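Local structure of Alpha/beta hydrolase fold protein (Chitinophaga pinensis, 4PW0) at residues T24-R29 with A92-T97; Y28-A33 with Q65-D70; G108-G113 with A260-F265; V228-N233 with L254-D259. The protein is an alpha/beta hydrolase fold protein that probably hydrolyses an as yet unidentified substrate. All blocks are in the same frame, centred on the assembly; numbering follows the deposited sequence. Where two conformers were deposited one is given.

Read from the N terminus, the four contacts illustrate how an alpha/beta hydrolase is assembled around one mixed sheet. Strand 24-31 opens both contact 1 and contact 2: contact 2 closes the shorter loop, onto strand 66-69, and contact 1 closes the longer one, onto helix 85-98, so contact 2 adds a strand beside the one that contact 1 covers. Later in the chain, contact 3 joins the end of strand 104-109 and the turn that follows it to the loop at 260-265 across 146 residues. Contact 4 is nested inside that loop and pairs strands 226-231 and 252-257, on the opposite side of the chain's centre from contacts 1 and 2.

Contact 1 (T24-R29 with A92-T97); sequences TRYAYR and ALEFIT
The ring of Y26 lies between two aliphatic groups and meets a carboxylate at its rim. Over the centre of one face sits F95 CB, a CH-pi contact 3.9 Å from the ring centroid and only 5° off the normal; T24 CG2 covers the opposite face, displaced toward the rim. At the edge, in the ring plane, Y26 OH donates to E94 OE2 at 2.7 Å, using the anti lone pair of that oxygen, with ring and carboxylate planes nearly perpendicular. E94 reaches this point because its CG stands between the backbone N and the carbonyl carbon (chi1 78°) and the chain then runs out extended. A water lies 2.6 Å from both E94 OE2 and T24 OG1 and links them; the tyrosine hydroxyl and this water would probably ease the negative charge on that oxygen.

The F95 ring fits obliquely against both tyrosines: its CD1 comes 3.5 Å from Y26 CB, and its CZ 3.6 Å from Y28 CB. The three rings thus form an aromatic cluster.

Segment 92-97 crosses strand segment 24-29 at 72°, and helix 85-98 packs against one face of the sheet as helices do in alpha/beta hydrolases. Beyond the contact, F95 stacks on F69 of neighbouring strand 66-69, while E94 OE1 is held by N22 in the turn between strands 17-21 and 24-31.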
loop_
_atom_site.group_PDB
_atom_site.type_symbol
_atom_site.label_atom_id
_atom_site.label_comp_id
_atom_site.label_asym_id
_atom_site.label_seq_id
_atom_site.Cartn_x
_atom_site.Cartn_y
_atom_site.Cartn_z
ATOM N N THR A 24 38.076 4.460 -10.083
ATOM C CA THR A 24 36.851 5.098 -10.576
ATOM C C THR A 24 36.490 6.263 -9.633
ATOM O O THR A 24 36.504 6.101 -8.386
ATOM C CB THR A 24 35.693 4.057 -10.576
ATOM O OG1 THR A 24 36.025 2.956 -11.445
ATOM C CG2 THR A 24 34.381 4.689 -10.972
ATOM N N ARG A 25 36.111 7.393 -10.222
ATOM C CA ARG A 25 35.604 8.543 -9.474
ATOM C C ARG A 25 34.085 8.425 -9.445
ATOM O O ARG A 25 33.462 8.468 -10.499
ATOM C CB ARG A 25 35.959 9.862 -10.171
ATOM C CG ARG A 25 35.224 11.095 -9.637
ATOM C CD ARG A 25 34.985 12.229 -10.657
ATOM N NE ARG A 25 34.606 11.778 -12.007
ATOM C CZ ARG A 25 34.089 12.549 -12.975
ATOM N NH1 ARG A 25 33.767 13.833 -12.764
ATOM N NH2 ARG A 25 33.819 12.002 -14.168
ATOM N N TYR A 26 33.516 8.225 -8.260
ATOM C CA TYR A 26 32.050 8.199 -8.061
ATOM C C TYR A 26 31.560 9.548 -7.581
ATOM O O TYR A 26 32.069 10.075 -6.575
ATOM C CB TYR A 26 31.655 7.118 -7.072
ATOM C CG TYR A 26 31.837 5.710 -7.578
ATOM C CD1 TYR A 26 30.819 5.049 -8.274
ATOM C CD2 TYR A 26 33.007 5.018 -7.346
ATOM C CE1 TYR A 26 30.988 3.769 -8.726
ATOM C CE2 TYR A 26 33.179 3.710 -7.792
ATOM C CZ TYR A 26 32.157 3.075 -8.473
ATOM O OH TYR A 26 32.291 1.802 -8.992
ATOM N N ALA A 27 30.556 10.077 -8.288
ATOM C CA ALA A 27 29.870 11.283 -7.915
ATOM C C ALA A 27 28.628 10.939 -7.059
ATOM O O ALA A 27 27.869 10.008 -7.367
ATOM C CB ALA A 27 29.439 12.061 -9.156
ATOM N N TYR A 28 28.416 11.706 -5.989
ATOM C CA TYR A 28 27.318 11.448 -5.093
ATOM C C TYR A 28 26.928 12.690 -4.337
ATOM O O TYR A 28 27.650 13.706 -4.343
ATOM C CB TYR A 28 27.665 10.315 -4.127
ATOM C CG TYR A 28 28.686 10.691 -3.068
ATOM C CD1 TYR A 28 30.046 10.666 -3.359
ATOM C CD2 TYR A 28 28.299 11.060 -1.788
ATOM C CE1 TYR A 28 30.987 10.987 -2.369
ATOM C CE2 TYR A 28 29.221 11.404 -0.820
ATOM C CZ TYR A 28 30.564 11.340 -1.128
ATOM O OH TYR A 28 31.471 11.695 -0.136
ATOM N N ARG A 29 25.781 12.613 -3.715
ATOM C CA ARG A 29 25.303 13.622 -2.772
ATOM C C ARG A 29 24.759 12.983 -1.524
ATOM O O ARG A 29 24.210 11.873 -1.540
ATOM C CB ARG A 29 24.278 14.568 -3.413
ATOM C CG ARG A 29 24.694 15.191 -4.712
ATOM C CD ARG A 29 23.704 16.189 -5.257
ATOM N NE ARG A 29 24.020 16.602 -6.595
ATOM C CZ ARG A 29 23.154 16.847 -7.568
ATOM N NH1 ARG A 29 21.842 16.688 -7.365
ATOM N NH2 ARG A 29 23.603 17.199 -8.743
ATOM N N ALA A 92 28.500 -0.678 -7.157
ATOM C CA ALA A 92 27.866 0.065 -6.110
ATOM C C ALA A 92 28.408 -0.280 -4.732
ATOM O O ALA A 92 28.587 0.572 -3.887
ATOM C CB ALA A 92 26.340 -0.126 -6.131
ATOM N N LEU A 93 28.644 -1.561 -4.498
ATOM C CA LEU A 93 29.174 -1.997 -3.229
ATOM C C LEU A 93 30.576 -1.447 -2.960
ATOM O O LEU A 93 30.858 -1.061 -1.829
ATOM C CB LEU A 93 29.179 -3.525 -3.171
ATOM C CG LEU A 93 27.832 -4.180 -2.870
ATOM C CD1 LEU A 93 27.891 -5.679 -3.188
ATOM C CD2 LEU A 93 27.424 -3.928 -1.437
ATOM N N GLU A 94 31.418 -1.357 -3.988
ATOM C CA GLU A 94 32.769 -0.791 -3.772
ATOM C C GLU A 94 32.635 0.684 -3.361
ATOM O O GLU A 94 33.344 1.171 -2.486
ATOM C CB GLU A 94 33.711 -1.018 -4.975
ATOM C CG GLU A 94 33.547 -0.121 -6.194
ATOM C CD GLU A 94 34.596 -0.287 -7.290
ATOM O OE1 GLU A 94 35.495 -1.155 -7.151
ATOM O OE2 GLU A 94 34.499 0.441 -8.313
ATOM N N PHE A 95 31.691 1.392 -3.966
ATOM C CA PHE A 95 31.423 2.779 -3.641
ATOM C C PHE A 95 30.929 2.941 -2.223
ATOM O O PHE A 95 31.445 3.776 -1.475
ATOM C CB PHE A 95 30.410 3.371 -4.651
ATOM C CG PHE A 95 29.730 4.617 -4.180
ATOM C CD1 PHE A 95 30.413 5.811 -4.033
ATOM C CD2 PHE A 95 28.372 4.589 -3.851
ATOM C CE1 PHE A 95 29.769 6.931 -3.560
ATOM C CE2 PHE A 95 27.737 5.705 -3.378
ATOM C CZ PHE A 95 28.439 6.883 -3.210
ATOM N N ILE A 96 29.918 2.169 -1.841
ATOM C CA ILE A 96 29.277 2.329 -0.546
ATOM C C ILE A 96 30.292 1.984 0.558
ATOM O O ILE A 96 30.403 2.687 1.567
ATOM C CB ILE A 96 28.057 1.407 -0.453
ATOM C CG1 ILE A 96 26.981 1.837 -1.466
ATOM C CG2 ILE A 96 27.514 1.402 0.952
ATOM C CD1 ILE A 96 25.935 0.762 -1.702
ATOM N N THR A 97 31.044 0.904 0.320
ATOM C CA THR A 97 32.036 0.506 1.305
ATOM C C THR A 97 33.179 1.536 1.402
ATOM O O THR A 97 33.665 1.779 2.527
ATOM C CB THR A 97 32.529 -0.920 1.071
ATOM O OG1 THR A 97 32.999 -1.057 -0.271
ATOM C CG2 THR A 97 31.421 -1.894 1.335
HETATM O O HOH W 1 36.441 0.799 -10.019
#

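Contact 2 (Y28-A33 with Q65-D70); sequences YRSLGA and QLIIFD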
loop_
_atom_site.group_PDB
_atom_site.type_symbol
_atom_site.label_atom_id
_atom_site.label_comp_id
_atom_site.label_asym_id
_atom_site.label_seq_id
_atom_site.Cartn_x
_atom_site.Cartn_y
_atom_site.Cartn_z
ATOM N N TYR A 28 28.416 11.706 -5.989
ATOM C CA TYR A 28 27.318 11.448 -5.093
ATOM C C TYR A 28 26.928 12.690 -4.337
ATOM O O TYR A 28 27.650 13.706 -4.343
ATOM C CB TYR A 28 27.665 10.315 -4.127
ATOM C CG TYR A 28 28.686 10.691 -3.068
ATOM C CD1 TYR A 28 30.046 10.666 -3.359
ATOM C CD2 TYR A 28 28.299 11.060 -1.788
ATOM C CE1 TYR A 28 30.987 10.987 -2.369
ATOM C CE2 TYR A 28 29.221 11.404 -0.820
ATOM C CZ TYR A 28 30.564 11.340 -1.128
ATOM O OH TYR A 28 31.471 11.695 -0.136
ATOM N N ARG A 29 25.781 12.613 -3.715
ATOM C CA ARG A 29 25.303 13.622 -2.772
ATOM C C ARG A 29 24.759 12.983 -1.524
ATOM O O ARG A 29 24.210 11.873 -1.540
ATOM C CB ARG A 29 24.278 14.568 -3.413
ATOM C CG ARG A 29 24.694 15.191 -4.712
ATOM C CD ARG A 29 23.704 16.189 -5.257
ATOM N NE ARG A 29 24.020 16.602 -6.595
ATOM C CZ ARG A 29 23.154 16.847 -7.568
ATOM N NH1 ARG A 29 21.842 16.688 -7.365
ATOM N NH2 ARG A 29 23.603 17.199 -8.743
ATOM N N SER A 30 24.925 13.673 -0.410
ATOM C CA SER A 30 24.431 13.234 0.874
ATOM C C SER A 30 23.456 14.280 1.389
ATOM O O SER A 30 23.791 15.480 1.496
ATOM C CB SER A 30 25.566 12.996 1.869
ATOM O OG SER A 30 25.089 12.479 3.081
ATOM N N LEU A 31 22.224 13.845 1.615
ATOM C CA LEU A 31 21.170 14.706 2.093
ATOM C C LEU A 31 20.803 14.382 3.495
ATOM O O LEU A 31 20.917 13.245 3.966
ATOM C CB LEU A 31 19.916 14.596 1.226
ATOM C CG LEU A 31 19.935 15.281 -0.129
ATOM C CD1 LEU A 31 21.009 14.809 -1.073
ATOM C CD2 LEU A 31 18.562 15.132 -0.792
ATOM N N GLY A 32 20.305 15.419 4.183
ATOM C CA GLY A 32 19.927 15.243 5.579
ATOM C C GLY A 32 21.136 15.251 6.508
ATOM O O GLY A 32 22.293 15.388 6.084
ATOM N N ALA A 33 20.844 15.055 7.779
ATOM C CA ALA A 33 21.873 14.896 8.801
ATOM C C ALA A 33 22.455 13.494 8.759
ATOM O O ALA A 33 21.722 12.537 8.566
ATOM C CB ALA A 33 21.262 15.155 10.163
ATOM N N GLN A 65 19.897 10.010 6.940
ATOM C CA GLN A 65 20.846 10.399 5.911
ATOM C C GLN A 65 20.447 9.658 4.635
ATOM O O GLN A 65 20.216 8.438 4.698
ATOM C CB GLN A 65 22.259 9.999 6.339
ATOM C CG GLN A 65 23.346 10.449 5.383
ATOM C CD GLN A 65 24.711 9.994 5.833
ATOM O OE1 GLN A 65 24.851 9.350 6.875
ATOM N NE2 GLN A 65 25.727 10.343 5.065
ATOM N N LEU A 66 20.475 10.356 3.521
ATOM C CA LEU A 66 20.116 9.780 2.232
ATOM C C LEU A 66 21.254 10.020 1.261
ATOM O O LEU A 66 21.725 11.155 1.103
ATOM C CB LEU A 66 18.830 10.439 1.771
ATOM C CG LEU A 66 18.058 9.859 0.629
ATOM C CD1 LEU A 66 16.569 10.136 0.632
ATOM C CD2 LEU A 66 18.641 10.516 -0.620
ATOM N N ILE A 67 21.720 8.958 0.613
ATOM C CA ILE A 67 22.779 9.034 -0.356
ATOM C C ILE A 67 22.195 8.733 -1.735
ATOM O O ILE A 67 21.562 7.692 -1.940
ATOM C CB ILE A 67 23.911 8.002 -0.056
ATOM C CG1 ILE A 67 24.521 8.226 1.338
ATOM C CG2 ILE A 67 24.952 8.000 -1.165
ATOM C CD1 ILE A 67 25.349 9.440 1.416
ATOM N N ILE A 68 22.387 9.667 -2.646
ATOM C CA ILE A 68 22.144 9.474 -4.072
ATOM C C ILE A 68 23.482 9.457 -4.764
ATOM O O ILE A 68 24.410 10.205 -4.362
ATOM C CB ILE A 68 21.176 10.517 -4.681
ATOM C CG1 ILE A 68 21.585 11.975 -4.355
ATOM C CG2 ILE A 68 19.737 10.236 -4.228
ATOM C CD1 ILE A 68 20.812 13.018 -5.127
ATOM N N PHE A 69 23.651 8.604 -5.750
ATOM C CA PHE A 69 24.921 8.465 -6.438
ATOM C C PHE A 69 24.778 8.119 -7.885
ATOM O O PHE A 69 23.774 7.506 -8.293
ATOM C CB PHE A 69 25.834 7.438 -5.721
ATOM C CG PHE A 69 25.467 5.996 -5.967
ATOM C CD1 PHE A 69 24.353 5.416 -5.345
ATOM C CD2 PHE A 69 26.224 5.230 -6.797
ATOM C CE1 PHE A 69 24.027 4.093 -5.599
ATOM C CE2 PHE A 69 25.919 3.904 -7.055
ATOM C CZ PHE A 69 24.802 3.329 -6.451
ATOM N N ASP A 70 25.809 8.430 -8.668
ATOM C CA ASP A 70 25.932 7.951 -10.017
ATOM C C ASP A 70 26.785 6.693 -10.008
ATOM O O ASP A 70 27.959 6.701 -9.543
ATOM C CB ASP A 70 26.549 8.956 -10.943
ATOM C CG ASP A 70 25.650 10.113 -11.324
ATOM O OD1 ASP A 70 24.422 9.922 -11.464
ATOM O OD2 ASP A 70 26.205 11.264 -11.524
#
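S30 and Q65 meet at the end of an antiparallel strand pair, where an extended glutamine arm reaches a small side chain. With CG opposite the backbone N (chi1 -176°) and the rest of the chain straight, Q65 carries its amide to S30, and NE2 donates to S30 OG at 3.0 Å, the hydroxyl oxygen lying close to the amide plane. The methyl I67 CD1 settles against the same serine, 3.6 Å from S30 CB, so the short S30 leaves a hollow that the tip of the isoleucine and the glutamine arm share. At the base of that arm, Q65 CB lies 3.4 Å from A33 O. Shortening Q65 to an alanine is likely to leave S30 OG without this donor and open a gap beside I67 CD1.

Further along this face Y28 CB abuts F69 CB at 3.8 Å, and the two rings then diverge. On the other face I68 CG1 fits against R29 CB at 3.9 Å and also approaches L31 CD1, while L31 and L66 lie side by side. The R29 guanidinium leads off to a salt bridge with D50.

Between these two layers of side chains the backbones pair through R29 with I68 and L31 with L66. The bond from L31 N to L66 O, 2.8 Å long, is almost straight at 177°. Strand 24-31 runs antiparallel to both its neighbours, 17-21 and 66-69, while the strands from 66-69 onward are parallel, as is characteristic of the N-terminal part of the alpha/beta hydrolase sheet.

Contact 3 (G108-G113 with A260-F265); sequences GFSLGG and AAHGSF
S110 takes a positive phi (64°, psi -122°), a strained conformation that thrusts its side chain toward H262. S110 OG lies in the plane of the imidazole at its edge, 3.4 Å from H262 NE2, while S110 CB packs 3.6 Å from H262 CE1. On the far side of the imidazole, H262 ND1 is hydrogen-bonded to D234.

This is the geometry of a nucleophile elbow between a strand and a helix, and with D234 it is consistent with the Ser-His-Asp triad of alpha/beta hydrolases. Glycines fit its tight turn: a side chain at G108 would run into G112 O, and one at G112 would be crowded by F109 O.

F109 wedges beside the presumed triad. F265 turns its edge onto the face of F109, with planes at 52° and F265 CE1 3.6 Å from F109 CE2. At the rim of the same ring, in its plane, F109 CE1 meets H262 O at 3.4 Å. Without the F109 ring, as with an alanine here, a gap would probably open between F265 and the H262 loop, leaving that loop freer to shift relative to S110. Against F109 the imidazole lies nearly parallel but slid aside, with little overlap.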
loop_
_atom_site.group_PDB
_atom_site.type_symbol
_atom_site.label_atom_id
_atom_site.label_comp_id
_atom_site.label_asym_id
_atom_site.label_seq_id
_atom_site.Cartn_x
_atom_site.Cartn_y
_atom_site.Cartn_z
ATOM N N GLY A 108 15.475 1.278 -4.577
ATOM C CA GLY A 108 15.832 1.102 -5.965
ATOM C C GLY A 108 14.617 1.383 -6.846
ATOM O O GLY A 108 13.567 0.762 -6.662
ATOM N N PHE A 109 14.815 2.262 -7.841
ATOM C CA PHE A 109 13.776 2.572 -8.823
ATOM C C PHE A 109 14.190 2.012 -10.180
ATOM O O PHE A 109 15.277 2.307 -10.668
ATOM C CB PHE A 109 13.618 4.097 -8.892
ATOM C CG PHE A 109 12.631 4.599 -9.954
ATOM C CD1 PHE A 109 11.451 3.930 -10.200
ATOM C CD2 PHE A 109 12.883 5.780 -10.650
ATOM C CE1 PHE A 109 10.555 4.392 -11.153
ATOM C CE2 PHE A 109 11.973 6.265 -11.567
ATOM C CZ PHE A 109 10.807 5.559 -11.826
ATOM N N SER A 110 13.323 1.183 -10.785
ATOM C CA SER A 110 13.484 0.689 -12.160
ATOM C C SER A 110 14.781 -0.174 -12.203
ATOM O O SER A 110 14.881 -1.119 -11.407
ATOM C CB SER A 110 13.444 1.854 -13.122
ATOM O OG SER A 110 13.588 1.351 -14.446
ATOM N N LEU A 111 15.764 0.156 -13.038
ATOM C CA LEU A 111 17.043 -0.542 -13.010
ATOM C C LEU A 111 17.602 -0.662 -11.585
ATOM O O LEU A 111 18.106 -1.718 -11.176
ATOM C CB LEU A 111 18.008 0.243 -13.884
ATOM C CG LEU A 111 19.453 -0.206 -13.842
ATOM C CD1 LEU A 111 19.598 -1.634 -14.295
ATOM C CD2 LEU A 111 20.289 0.722 -14.721
ATOM N N GLY A 112 17.493 0.415 -10.797
ATOM C CA GLY A 112 17.933 0.372 -9.441
ATOM C C GLY A 112 17.203 -0.648 -8.590
ATOM O O GLY A 112 17.768 -1.201 -7.638
ATOM N N GLY A 113 15.930 -0.893 -8.920
ATOM C CA GLY A 113 15.175 -1.928 -8.252
ATOM C C GLY A 113 15.668 -3.332 -8.561
ATOM O O GLY A 113 15.437 -4.259 -7.761
ATOM N N ALA A 260 -1.801 5.376 -12.732
ATOM C CA ALA A 260 -0.394 5.704 -12.738
ATOM C C ALA A 260 0.383 4.639 -13.481
ATOM O O ALA A 260 -0.159 3.581 -13.826
ATOM C CB ALA A 260 0.085 5.876 -11.313
ATOM N N ALA A 261 1.661 4.918 -13.741
ATOM C CA ALA A 261 2.433 4.039 -14.605
ATOM C C ALA A 261 3.813 3.847 -14.013
ATOM O O ALA A 261 3.965 3.784 -12.784
ATOM C CB ALA A 261 2.472 4.624 -16.028
ATOM N N HIS A 262 4.820 3.686 -14.858
ATOM C CA HIS A 262 6.158 3.367 -14.396
ATOM C C HIS A 262 6.731 4.400 -13.421
ATOM O O HIS A 262 7.528 4.041 -12.557
ATOM C CB HIS A 262 7.036 3.166 -15.618
ATOM C CG HIS A 262 8.455 2.856 -15.311
ATOM N ND1 HIS A 262 8.856 1.737 -14.613
ATOM C CD2 HIS A 262 9.586 3.545 -15.594
ATOM C CE1 HIS A 262 10.171 1.744 -14.501
ATOM N NE2 HIS A 262 10.622 2.844 -15.054
ATOM N N GLY A 263 6.322 5.666 -13.549
ATOM C CA GLY A 263 6.727 6.693 -12.638
ATOM C C GLY A 263 5.795 6.937 -11.482
ATOM O O GLY A 263 5.627 8.073 -11.028
ATOM N N SER A 264 5.195 5.875 -10.948
ATOM C CA SER A 264 4.234 5.966 -9.871
ATOM C C SER A 264 4.596 6.955 -8.746
ATOM O O SER A 264 3.779 7.784 -8.325
ATOM C CB SER A 264 4.017 4.556 -9.257
ATOM O OG SER A 264 5.194 4.048 -8.675
ATOM N N PHE A 265 5.806 6.835 -8.212
ATOM C CA PHE A 265 6.190 7.675 -7.080
ATOM C C PHE A 265 6.399 9.149 -7.462
ATOM O O PHE A 265 6.270 10.012 -6.611
ATOM C CB PHE A 265 7.328 7.101 -6.230
ATOM C CG PHE A 265 8.724 7.108 -6.782
ATOM C CD1 PHE A 265 9.064 7.331 -8.091
ATOM C CD2 PHE A 265 9.766 6.844 -5.879
ATOM C CE1 PHE A 265 10.392 7.319 -8.537
ATOM C CE2 PHE A 265 11.076 6.821 -6.331
ATOM C CZ PHE A 265 11.395 7.075 -7.631
#

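Contact 4 (V228-N233 with L254-D259); sequences VVQGSN and LSLYPD
Backbone hydrogen bonds join V228-G231 to L254-Y257 as parallel strands. S255 N donates to V228 O, Q230 N to S255 O and Y257 N to Q230 O, at 2.9 to 3.1 Å, so S255 and Q230 each bond through both backbone N and O.

Apolar contacts occupy both faces. On one, V228 CG1 touches L254 CD1 at 3.7 Å, and L256 CD2 lies against Q230 CB. On the other, V229 CG1 approaches the Y257 ring obliquely, 3.6 Å from CE2; CG1 gets there by standing opposite the backbone N (chi1 173°).

The polar side-chain atoms find partners within their own strand or beyond the two strands. The bent Q230 chain (chi2 54°) returns OE1 to G231 N at 2.7 Å, accepting in the carbonyl plane on a lone pair, while its NE2 bonds D234 OD2, as does H262 ND1. S255 OG and Y257 OH both bond Q275 of helix 269-282, and S232 OG bonds A260 N.

Strands 226-231 and 252-257 bracket helix 240-248 in a beta-alpha-beta unit, and L254-L256 pair antiparallel with a strand of the second subunit. The chemistry implies that Q230, held at both ends of its amide, probably positions D234, the presumed triad acid.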
loop_
_atom_site.group_PDB
_atom_site.type_symbol
_atom_site.label_atom_id
_atom_site.label_comp_id
_atom_site.label_asym_id
_atom_site.label_seq_id
_atom_site.Cartn_x
_atom_site.Cartn_y
_atom_site.Cartn_z
ATOM N N VAL A 228 7.250 -2.640 -1.747
ATOM C CA VAL A 228 7.194 -2.654 -3.218
ATOM C C VAL A 228 6.108 -1.642 -3.609
ATOM O O VAL A 228 4.969 -1.764 -3.164
ATOM C CB VAL A 228 6.818 -4.038 -3.753
ATOM C CG1 VAL A 228 6.727 -4.006 -5.258
ATOM C CG2 VAL A 228 7.794 -5.131 -3.306
ATOM N N VAL A 229 6.472 -0.696 -4.475
ATOM C CA VAL A 229 5.544 0.341 -4.957
ATOM C C VAL A 229 5.464 0.274 -6.488
ATOM O O VAL A 229 6.475 0.120 -7.202
ATOM C CB VAL A 229 6.028 1.738 -4.534
ATOM C CG1 VAL A 229 5.196 2.855 -5.165
ATOM C CG2 VAL A 229 6.030 1.855 -3.022
ATOM N N GLN A 230 4.245 0.399 -6.998
ATOM C CA GLN A 230 4.016 0.382 -8.444
ATOM C C GLN A 230 2.724 1.126 -8.765
ATOM O O GLN A 230 1.870 1.293 -7.888
ATOM C CB GLN A 230 4.000 -1.082 -8.894
ATOM C CG GLN A 230 3.819 -1.370 -10.375
ATOM C CD GLN A 230 4.827 -0.650 -11.234
ATOM O OE1 GLN A 230 4.723 0.577 -11.406
ATOM N NE2 GLN A 230 5.773 -1.359 -11.815
ATOM N N GLY A 231 2.607 1.590 -10.009
ATOM C CA GLY A 231 1.373 2.181 -10.464
ATOM C C GLY A 231 0.421 1.147 -11.068
ATOM O O GLY A 231 0.796 0.005 -11.273
ATOM N N SER A 232 -0.785 1.590 -11.417
ATOM C CA SER A 232 -1.785 0.707 -11.974
ATOM C C SER A 232 -1.392 0.096 -13.309
ATOM O O SER A 232 -1.845 -1.015 -13.629
ATOM C CB SER A 232 -3.111 1.458 -12.109
ATOM O OG SER A 232 -2.987 2.651 -12.890
ATOM N N ASN A 233 -0.572 0.766 -14.118
ATOM C CA ASN A 233 -0.178 0.241 -15.427
ATOM C C ASN A 233 1.214 0.681 -15.854
ATOM O O ASN A 233 1.389 1.615 -16.627
ATOM C CB ASN A 233 -1.199 0.605 -16.486
ATOM C CG ASN A 233 -0.859 0.030 -17.813
ATOM O OD1 ASN A 233 -0.155 -0.986 -17.957
ATOM N ND2 ASN A 233 -1.362 0.737 -18.846
ATOM N N LEU A 254 3.046 -4.470 -0.304
ATOM C CA LEU A 254 2.819 -3.903 -1.632
ATOM C C LEU A 254 1.940 -2.676 -1.518
ATOM O O LEU A 254 0.928 -2.704 -0.783
ATOM C CB LEU A 254 2.066 -4.908 -2.526
ATOM C CG LEU A 254 1.790 -4.506 -3.955
ATOM C CD1 LEU A 254 3.056 -4.313 -4.754
ATOM C CD2 LEU A 254 0.888 -5.538 -4.623
ATOM N N SER A 255 2.243 -1.641 -2.290
ATOM C CA SER A 255 1.347 -0.500 -2.537
ATOM C C SER A 255 1.198 -0.301 -4.039
ATOM O O SER A 255 2.208 -0.183 -4.737
ATOM C CB SER A 255 1.972 0.788 -1.942
ATOM O OG SER A 255 1.881 0.912 -0.511
ATOM N N LEU A 256 -0.044 -0.268 -4.522
ATOM C CA LEU A 256 -0.309 0.108 -5.900
ATOM C C LEU A 256 -1.083 1.427 -5.933
ATOM O O LEU A 256 -2.049 1.633 -5.179
ATOM C CB LEU A 256 -1.103 -0.949 -6.657
ATOM C CG LEU A 256 -0.513 -2.340 -6.729
ATOM C CD1 LEU A 256 -1.410 -3.250 -7.546
ATOM C CD2 LEU A 256 0.887 -2.304 -7.281
ATOM N N TYR A 257 -0.621 2.311 -6.819
ATOM C CA TYR A 257 -1.156 3.677 -6.914
ATOM C C TYR A 257 -2.058 3.859 -8.150
ATOM O O TYR A 257 -1.750 3.320 -9.209
ATOM C CB TYR A 257 -0.026 4.727 -6.939
ATOM C CG TYR A 257 0.883 4.771 -5.725
ATOM C CD1 TYR A 257 0.563 4.166 -4.528
ATOM C CD2 TYR A 257 2.066 5.513 -5.779
ATOM C CE1 TYR A 257 1.391 4.247 -3.400
ATOM C CE2 TYR A 257 2.886 5.586 -4.685
ATOM C CZ TYR A 257 2.582 4.973 -3.526
ATOM O OH TYR A 257 3.454 5.081 -2.441
ATOM N N PRO A 258 -3.146 4.609 -7.995
ATOM C CA PRO A 258 -4.175 4.627 -9.063
ATOM C C PRO A 258 -3.814 5.470 -10.259
ATOM O O PRO A 258 -3.163 6.533 -10.142
ATOM C CB PRO A 258 -5.377 5.230 -8.343
ATOM C CG PRO A 258 -4.794 6.060 -7.225
ATOM C CD PRO A 258 -3.598 5.256 -6.759
ATOM N N ASP A 259 -4.291 5.020 -11.417
ATOM C CA ASP A 259 -4.172 5.780 -12.682
ATOM C C ASP A 259 -2.757 6.294 -12.880
ATOM O O ASP A 259 -2.546 7.472 -13.210
ATOM C CB ASP A 259 -5.191 6.906 -12.783
ATOM C CG ASP A 259 -5.270 7.486 -14.201
ATOM O OD1 ASP A 259 -5.065 6.726 -15.160
ATOM O OD2 ASP A 259 -5.542 8.697 -14.245
#